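Local coordinates for putative translational inhibitor protein (Yersinia pestis, PDB 5V4D) that is of unknown function but belongs to the Rid (YjgF-like) family and is probably an enamine/imine deaminase, at residues P36-P39 with D40-D43; N59-A62 with V63-A67; I84-S87 with S88-N91. All coordinates share one frame; numbering follows the deposited sequence.

Interaction 1: residues P36-P39 with D40-D43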
loop_
_atom_site.group_PDB
_atom_site.type_symbol
_atom_site.label_atom_id
_atom_site.label_comp_id
_atom_site.label_asym_id
_atom_site.label_seq_id
_atom_site.Cartn_x
_atom_site.Cartn_y
_atom_site.Cartn_z
ATOM N N PRO A 36 2.149 5.021 -16.958
ATOM C CA PRO A 36 1.643 5.762 -18.124
ATOM C C PRO A 36 2.097 5.153 -19.446
ATOM O O PRO A 36 2.633 5.850 -20.316
ATOM C CB PRO A 36 2.243 7.163 -17.950
ATOM C CG PRO A 36 2.898 7.181 -16.646
ATOM C CD PRO A 36 3.140 5.809 -16.196
ATOM N N ILE A 37 1.816 3.852 -19.618
ATOM C CA ILE A 37 2.058 3.148 -20.871
ATOM C C ILE A 37 0.837 3.318 -21.762
ATOM O O ILE A 37 -0.302 3.143 -21.306
ATOM C CB ILE A 37 2.340 1.654 -20.627
ATOM C CG1 ILE A 37 3.649 1.456 -19.880
ATOM C CG2 ILE A 37 2.332 0.870 -21.993
ATOM C CD1 ILE A 37 4.815 1.915 -20.654
ATOM N N ASN A 38 1.069 3.674 -23.025
ATOM C CA ASN A 38 -0.013 3.644 -24.030
ATOM C C ASN A 38 -0.295 2.186 -24.377
ATOM O O ASN A 38 0.576 1.525 -24.964
ATOM C CB ASN A 38 0.430 4.455 -25.261
ATOM C CG ASN A 38 -0.548 4.367 -26.440
ATOM O OD1 ASN A 38 -1.515 3.598 -26.399
ATOM N ND2 ASN A 38 -0.294 5.159 -27.492
ATOM N N PRO A 39 -1.463 1.640 -24.056
ATOM C CA PRO A 39 -1.667 0.200 -24.288
ATOM C C PRO A 39 -1.602 -0.204 -25.746
ATOM O O PRO A 39 -1.333 -1.378 -26.033
ATOM C CB PRO A 39 -3.054 -0.055 -23.686
ATOM C CG PRO A 39 -3.761 1.265 -23.762
ATOM C CD PRO A 39 -2.674 2.308 -23.531
ATOM N N ASP A 40 -1.849 0.724 -26.669
ATOM C CA ASP A 40 -1.901 0.407 -28.085
ATOM C C ASP A 40 -0.505 0.234 -28.673
ATOM O O ASP A 40 -0.350 -0.502 -29.656
ATOM C CB ASP A 40 -2.657 1.507 -28.832
ATOM C CG ASP A 40 -4.091 1.723 -28.283
ATOM O OD1 ASP A 40 -4.662 0.772 -27.747
ATOM O OD2 ASP A 40 -4.616 2.843 -28.392
ATOM N N THR A 41 0.516 0.873 -28.085
ATOM C CA THR A 41 1.892 0.801 -28.583
ATOM C C THR A 41 2.860 0.120 -27.641
ATOM O O THR A 41 3.938 -0.310 -28.097
ATOM C CB THR A 41 2.480 2.192 -28.828
ATOM O OG1 THR A 41 2.574 2.899 -27.574
ATOM C CG2 THR A 41 1.632 2.954 -29.867
ATOM N N GLY A 42 2.547 0.075 -26.347
ATOM C CA GLY A 42 3.433 -0.431 -25.319
ATOM C C GLY A 42 4.494 0.530 -24.858
ATOM O O GLY A 42 5.270 0.166 -23.969
ATOM N N ASP A 43 4.513 1.765 -25.381
ATOM C CA ASP A 43 5.467 2.799 -25.010
ATOM C C ASP A 43 4.974 3.658 -23.849
ATOM O O ASP A 43 3.781 3.982 -23.765
ATOM C CB ASP A 43 5.743 3.747 -26.184
ATOM C CG ASP A 43 6.657 3.157 -27.218
ATOM O OD1 ASP A 43 7.278 2.105 -26.950
ATOM O OD2 ASP A 43 6.748 3.803 -28.279
HETATM O O HOH W 1 2.899 5.627 -27.672
#
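The backbone carbonyl oxygen of Asn38 is gripped by two amides from the far side of a tight loop. Gly42 N donates to Asn38 O over 2.8 Å with a C=O...N angle of 179°, nearly end-on, whereas Thr41 N reaches Asn38 O at 3.2 Å from well above the carbonyl plane. The side chain of Asn38 works on the same turn. With CG anti to the backbone N (chi1 174°), OD1 is carried forward to receive Asp40 N at 2.9 Å, again from above the plane of its carbonyl rather than along a lone pair. This is the Asx-turn bond, made two residues on, and asparagine suits it because its short amide can fold back over the following backbone. Pro39 fits between them, since its ring restricts phi; proline, which has no N-H, donates nothing from this position. Gly42, with a positive phi, takes a backbone shape that glycine adopts readily.

The loop belongs to the connection from strand 28-31 to helix 49-66, and its two arms are joined across it: Asn38 N donates to Asp43 O at 2.8 Å. A second side-chain turn follows the first. Thr41 holds OG1 between its own N and carbonyl carbon (chi1 64°), where it accepts from Asp43 N at 3.1 Å, an ST turn. The same hydroxyl meets a water at 2.7 Å from OG1, and that water accepts from Asn38 ND2, bridging the two side chains, which cross at about a right angle. Ile37 CG2 rests 3.6 Å from Gly42 C, and its CD1 lies against Asp43 C; the buried isoleucine also packs on Pro13 and Lys116. Pro39 leans on Gln55 and Asn59 of the helix.

Interaction 2: residues N59-A62 with V63-A67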
loop_
_atom_site.group_PDB
_atom_site.type_symbol
_atom_site.label_atom_id
_atom_site.label_comp_id
_atom_site.label_asym_id
_atom_site.label_seq_id
_atom_site.Cartn_x
_atom_site.Cartn_y
_atom_site.Cartn_z
ATOM N N ASN A 59 -5.891 4.075 -18.239
ATOM C CA ASN A 59 -5.559 2.659 -18.081
ATOM C C ASN A 59 -6.351 2.042 -16.937
ATOM O O ASN A 59 -6.884 0.932 -17.067
ATOM C CB ASN A 59 -4.044 2.490 -17.834
ATOM C CG ASN A 59 -3.211 2.861 -19.047
ATOM O OD1 ASN A 59 -3.745 3.011 -20.136
ATOM N ND2 ASN A 59 -1.895 2.982 -18.865
ATOM N N ILE A 60 -6.459 2.756 -15.822
ATOM C CA ILE A 60 -7.304 2.298 -14.716
ATOM C C ILE A 60 -8.745 2.133 -15.171
ATOM O O ILE A 60 -9.377 1.125 -14.879
ATOM C CB ILE A 60 -7.222 3.276 -13.529
ATOM C CG1 ILE A 60 -5.840 3.191 -12.861
ATOM C CG2 ILE A 60 -8.393 3.028 -12.517
ATOM C CD1 ILE A 60 -5.539 4.401 -11.894
ATOM N N ASP A 61 -9.283 3.120 -15.881
ATOM C CA ASP A 61 -10.667 3.016 -16.325
ATOM C C ASP A 61 -10.883 1.753 -17.154
ATOM O O ASP A 61 -11.895 1.063 -16.993
ATOM C CB ASP A 61 -11.037 4.276 -17.113
ATOM C CG ASP A 61 -12.523 4.471 -17.183
ATOM O OD1 ASP A 61 -13.080 4.838 -16.134
ATOM O OD2 ASP A 61 -13.103 4.328 -18.286
ATOM N N ALA A 62 -9.944 1.434 -18.057
ATOM C CA ALA A 62 -10.092 0.227 -18.876
ATOM C C ALA A 62 -10.186 -1.035 -18.022
ATOM O O ALA A 62 -10.935 -1.974 -18.363
ATOM C CB ALA A 62 -8.921 0.098 -19.862
ATOM N N VAL A 63 -9.391 -1.105 -16.948
ATOM C CA VAL A 63 -9.412 -2.259 -16.067
ATOM C C VAL A 63 -10.750 -2.352 -15.347
ATOM O O VAL A 63 -11.373 -3.418 -15.306
ATOM C CB VAL A 63 -8.240 -2.167 -15.078
ATOM C CG1 VAL A 63 -8.382 -3.257 -13.980
ATOM C CG2 VAL A 63 -6.958 -2.292 -15.861
ATOM N N LEU A 64 -11.257 -1.217 -14.857
ATOM C CA LEU A 64 -12.556 -1.206 -14.195
ATOM C C LEU A 64 -13.647 -1.696 -15.145
ATOM O O LEU A 64 -14.480 -2.525 -14.771
ATOM C CB LEU A 64 -12.886 0.207 -13.739
ATOM C CG LEU A 64 -11.915 0.800 -12.728
ATOM C CD1 LEU A 64 -12.355 2.242 -12.416
ATOM C CD2 LEU A 64 -11.834 -0.084 -11.475
ATOM N N LEU A 65 -13.668 -1.161 -16.373
ATOM C CA LEU A 65 -14.719 -1.542 -17.331
ATOM C C LEU A 65 -14.683 -3.029 -17.627
ATOM O O LEU A 65 -15.736 -3.667 -17.716
ATOM C CB LEU A 65 -14.568 -0.747 -18.623
ATOM C CG LEU A 65 -14.812 0.760 -18.474
ATOM C CD1 LEU A 65 -14.672 1.476 -19.815
ATOM C CD2 LEU A 65 -16.163 1.035 -17.874
ATOM N N GLN A 66 -13.485 -3.597 -17.785
ATOM C CA GLN A 66 -13.406 -5.021 -18.100
ATOM C C GLN A 66 -13.948 -5.849 -16.948
ATOM O O GLN A 66 -14.542 -6.922 -17.170
ATOM C CB GLN A 66 -11.957 -5.390 -18.406
ATOM C CG GLN A 66 -11.730 -6.880 -18.696
ATOM C CD GLN A 66 -12.444 -7.347 -19.922
ATOM O OE1 GLN A 66 -12.852 -6.561 -20.762
ATOM N NE2 GLN A 66 -12.591 -8.668 -20.040
ATOM N N ALA A 67 -13.759 -5.359 -15.714
ATOM C CA ALA A 67 -14.305 -5.992 -14.517
ATOM C C ALA A 67 -15.799 -5.765 -14.346
ATOM O O ALA A 67 -16.381 -6.335 -13.424
ATOM C CB ALA A 67 -13.572 -5.485 -13.257
#
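Leu64 and Ile60, one helical turn apart, lie side by side and point the same way. Followed outward, Leu64 CB first passes Asp61 O at 3.5 Å. Its CG then sits 3.3 Å from Ile60 O, because chi1 of -62° sets CG anti to the carbonyl carbon and swings the branch back over the preceding turn. From there CD1 continues to the CG2 methyl of Ile60, at 4.0 Å. Beyond the helix Leu64 packs on Leu29, while Ile60 lies on Ile122 and Val124; branched aliphatic residues suit this face, which is turned to the sheet. Val63, also buried, brings CG2 to 3.4 Å from Asn59 O and rests on Ala12 in a loop.

A mixed pair occupies another face. Leu65 crosses Asp61 obliquely, with CD1 3.6 Å from Asp61 OD2, an apolar contact alongside a carboxylate. The other oxygen of Asp61, OD1, is hydrogen-bonded to the hydroxyl of Tyr97, a residue of helix 87-98, so the two helices are joined at this carboxylate. Asn59 is buried too, but its amide is provided for: ND2 donates to Ile37 O and OD1 accepts from Gln55 NE2.

Under these side chains runs the regular i to i+4 bonding of the main chain: Val63 N to Asn59 O, Leu64 N to Ile60 O, Leu65 N to Asp61 O at 2.9 Å, and Gln66 N to Ala62 O. Ala62, partly exposed, has only its methyl beside the Val63 amide. An amphipathic helix laid with its apolar face on a beta-sheet, as here, is characteristic of the alpha-beta fold of the YjgF-like family.

Interaction 3: residues I84-S87 with S88-N91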
loop_
_atom_site.group_PDB
_atom_site.type_symbol
_atom_site.label_atom_id
_atom_site.label_comp_id
_atom_site.label_asym_id
_atom_site.label_seq_id
_atom_site.Cartn_x
_atom_site.Cartn_y
_atom_site.Cartn_z
ATOM N N ILE A 84 7.379 15.104 -5.413
ATOM C CA ILE A 84 6.229 15.562 -4.613
ATOM C C ILE A 84 5.699 16.889 -5.126
ATOM O O ILE A 84 4.515 17.195 -4.951
ATOM C CB ILE A 84 6.631 15.626 -3.111
ATOM C CG1 ILE A 84 5.422 15.636 -2.189
ATOM C CG2 ILE A 84 7.457 16.854 -2.759
ATOM C CD1 ILE A 84 4.655 14.299 -2.206
ATOM N N ASN A 85 6.545 17.689 -5.774
ATOM C CA ASN A 85 6.071 18.958 -6.321
ATOM C C ASN A 85 5.186 18.790 -7.544
ATOM O O ASN A 85 4.609 19.784 -8.005
ATOM C CB ASN A 85 7.260 19.843 -6.629
ATOM C CG ASN A 85 8.042 20.188 -5.382
ATOM O OD1 ASN A 85 7.475 20.588 -4.369
ATOM N ND2 ASN A 85 9.350 19.990 -5.442
ATOM N N ASN A 86 5.043 17.561 -8.057
ATOM C CA ASN A 86 4.114 17.288 -9.143
ATOM C C ASN A 86 2.722 16.966 -8.611
ATOM O O ASN A 86 1.804 16.718 -9.409
ATOM C CB ASN A 86 4.647 16.139 -10.004
ATOM C CG ASN A 86 5.686 16.604 -11.000
ATOM O OD1 ASN A 86 5.734 17.789 -11.361
ATOM N ND2 ASN A 86 6.481 15.665 -11.514
ATOM N N SER A 87 2.553 16.954 -7.284
ATOM C CA SER A 87 1.281 16.522 -6.685
ATOM C C SER A 87 0.118 17.365 -7.171
ATOM O O SER A 87 -0.958 16.825 -7.450
ATOM C CB SER A 87 1.331 16.596 -5.163
ATOM O OG SER A 87 2.255 15.657 -4.643
ATOM N N SER A 88 0.304 18.681 -7.271
ATOM C CA SER A 88 -0.838 19.512 -7.656
ATOM C C SER A 88 -1.286 19.228 -9.082
ATOM O O SER A 88 -2.493 19.139 -9.358
ATOM C CB SER A 88 -0.491 20.976 -7.487
ATOM O OG SER A 88 -0.484 21.221 -6.086
ATOM N N GLN A 89 -0.333 19.078 -10.008
ATOM C CA GLN A 89 -0.714 18.780 -11.382
ATOM C C GLN A 89 -1.390 17.421 -11.486
ATOM O O GLN A 89 -2.327 17.254 -12.272
ATOM C CB GLN A 89 0.499 18.825 -12.297
ATOM C CG GLN A 89 0.884 20.271 -12.590
ATOM C CD GLN A 89 2.264 20.346 -13.201
ATOM O OE1 GLN A 89 3.294 20.286 -12.479
ATOM N NE2 GLN A 89 2.315 20.458 -14.519
ATOM N N VAL A 90 -0.929 16.435 -10.699
ATOM C CA VAL A 90 -1.630 15.153 -10.669
ATOM C C VAL A 90 -3.035 15.343 -10.136
ATOM O O VAL A 90 -4.002 14.846 -10.725
ATOM C CB VAL A 90 -0.852 14.125 -9.824
ATOM C CG1 VAL A 90 -1.696 12.857 -9.563
ATOM C CG2 VAL A 90 0.496 13.771 -10.551
ATOM N N ASN A 91 -3.154 16.021 -8.985
ATOM C CA ASN A 91 -4.462 16.235 -8.343
ATOM C C ASN A 91 -5.441 16.921 -9.282
ATOM O O ASN A 91 -6.641 16.599 -9.284
ATOM C CB ASN A 91 -4.291 17.086 -7.069
ATOM C CG ASN A 91 -3.710 16.304 -5.923
ATOM O OD1 ASN A 91 -3.843 15.102 -5.889
ATOM N ND2 ASN A 91 -3.064 16.992 -4.971
HETATM O O HOH W 2 2.379 20.233 -9.791
HETATM O O HOH W 3 2.495 20.056 -5.957
#
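Asn86 O and Ser87 O receive helical bonds across this junction. Val90 N donates to Asn86 O at 3.0 Å, and Asn91 N donates to Ser87 O at 2.8 Å, both four residues apart. Two amides of the first turn, Ser88 N and Gln89 N, donate to water. Ser88 N donates to one water at 2.9 Å, and Gln89 N to a second at 3.0 Å. That second water donates in turn to Asn85 O and to Gln89 OE1, the latter 2.8 Å from the water oxygen, so one molecule ties the amide and the side-chain carbonyl of Gln89 to the preceding turn. The first water reaches Asn85 O as well, though weakly.

The other end of the Gln89 amide is also engaged, NE2 donating to Glu50 OE1, on helix 49-66. Asn86 OD1 and Gln89 OE1, both acceptors, stand 3.7 Å apart with their amide planes 76° to each other, a contact without a bond.

Ser87 fastens the preceding 3-10 turn. With OG beside its own N (chi1 -66°), the hydroxyl turns back to donate to Ile84 O at 2.8 Å, and Ser87 N shares that oxygen, which is also hydrogen-bonded to a bound glycerol, probably from the crystallisation liquor. A small hydroxyl-bearing residue suits the place, able to double a backbone bond without bulk.

Asn91 CG lies 3.2 Å from Ser87 O, while its OD1 accepts from Arg106 NH1; the same side chain packs on Pro18 of a second subunit. Val90, buried and apolar, packs on Ile49 and Thr53 of helix 49-66 and on Ile79 of strand 74-81. The whole is a 3-10 turn leading into helix 87-98, the start of the beta-alpha-beta crossover from strand 74-81 to the parallel strand 105-110.

Along the chain the three contacts come in series, none nested in or crossing another. Interaction 1 closes a tight turn within the connection that leaves strand 28-31 and leads to helix 49-66. Interaction 2 closes no loop; it lies in the C-terminal turns of that helix, yet touches interaction 1 directly through Asn59, so the loop is fastened to the helix that follows it. Interaction 3, at the start of helix 87-98, is remote, its centre about 23 Å from that of interaction 2, on the opposite side of the chain's centre. Helix 49-66 still relates them, since its other end meets Asn86, Gln89 and Val90.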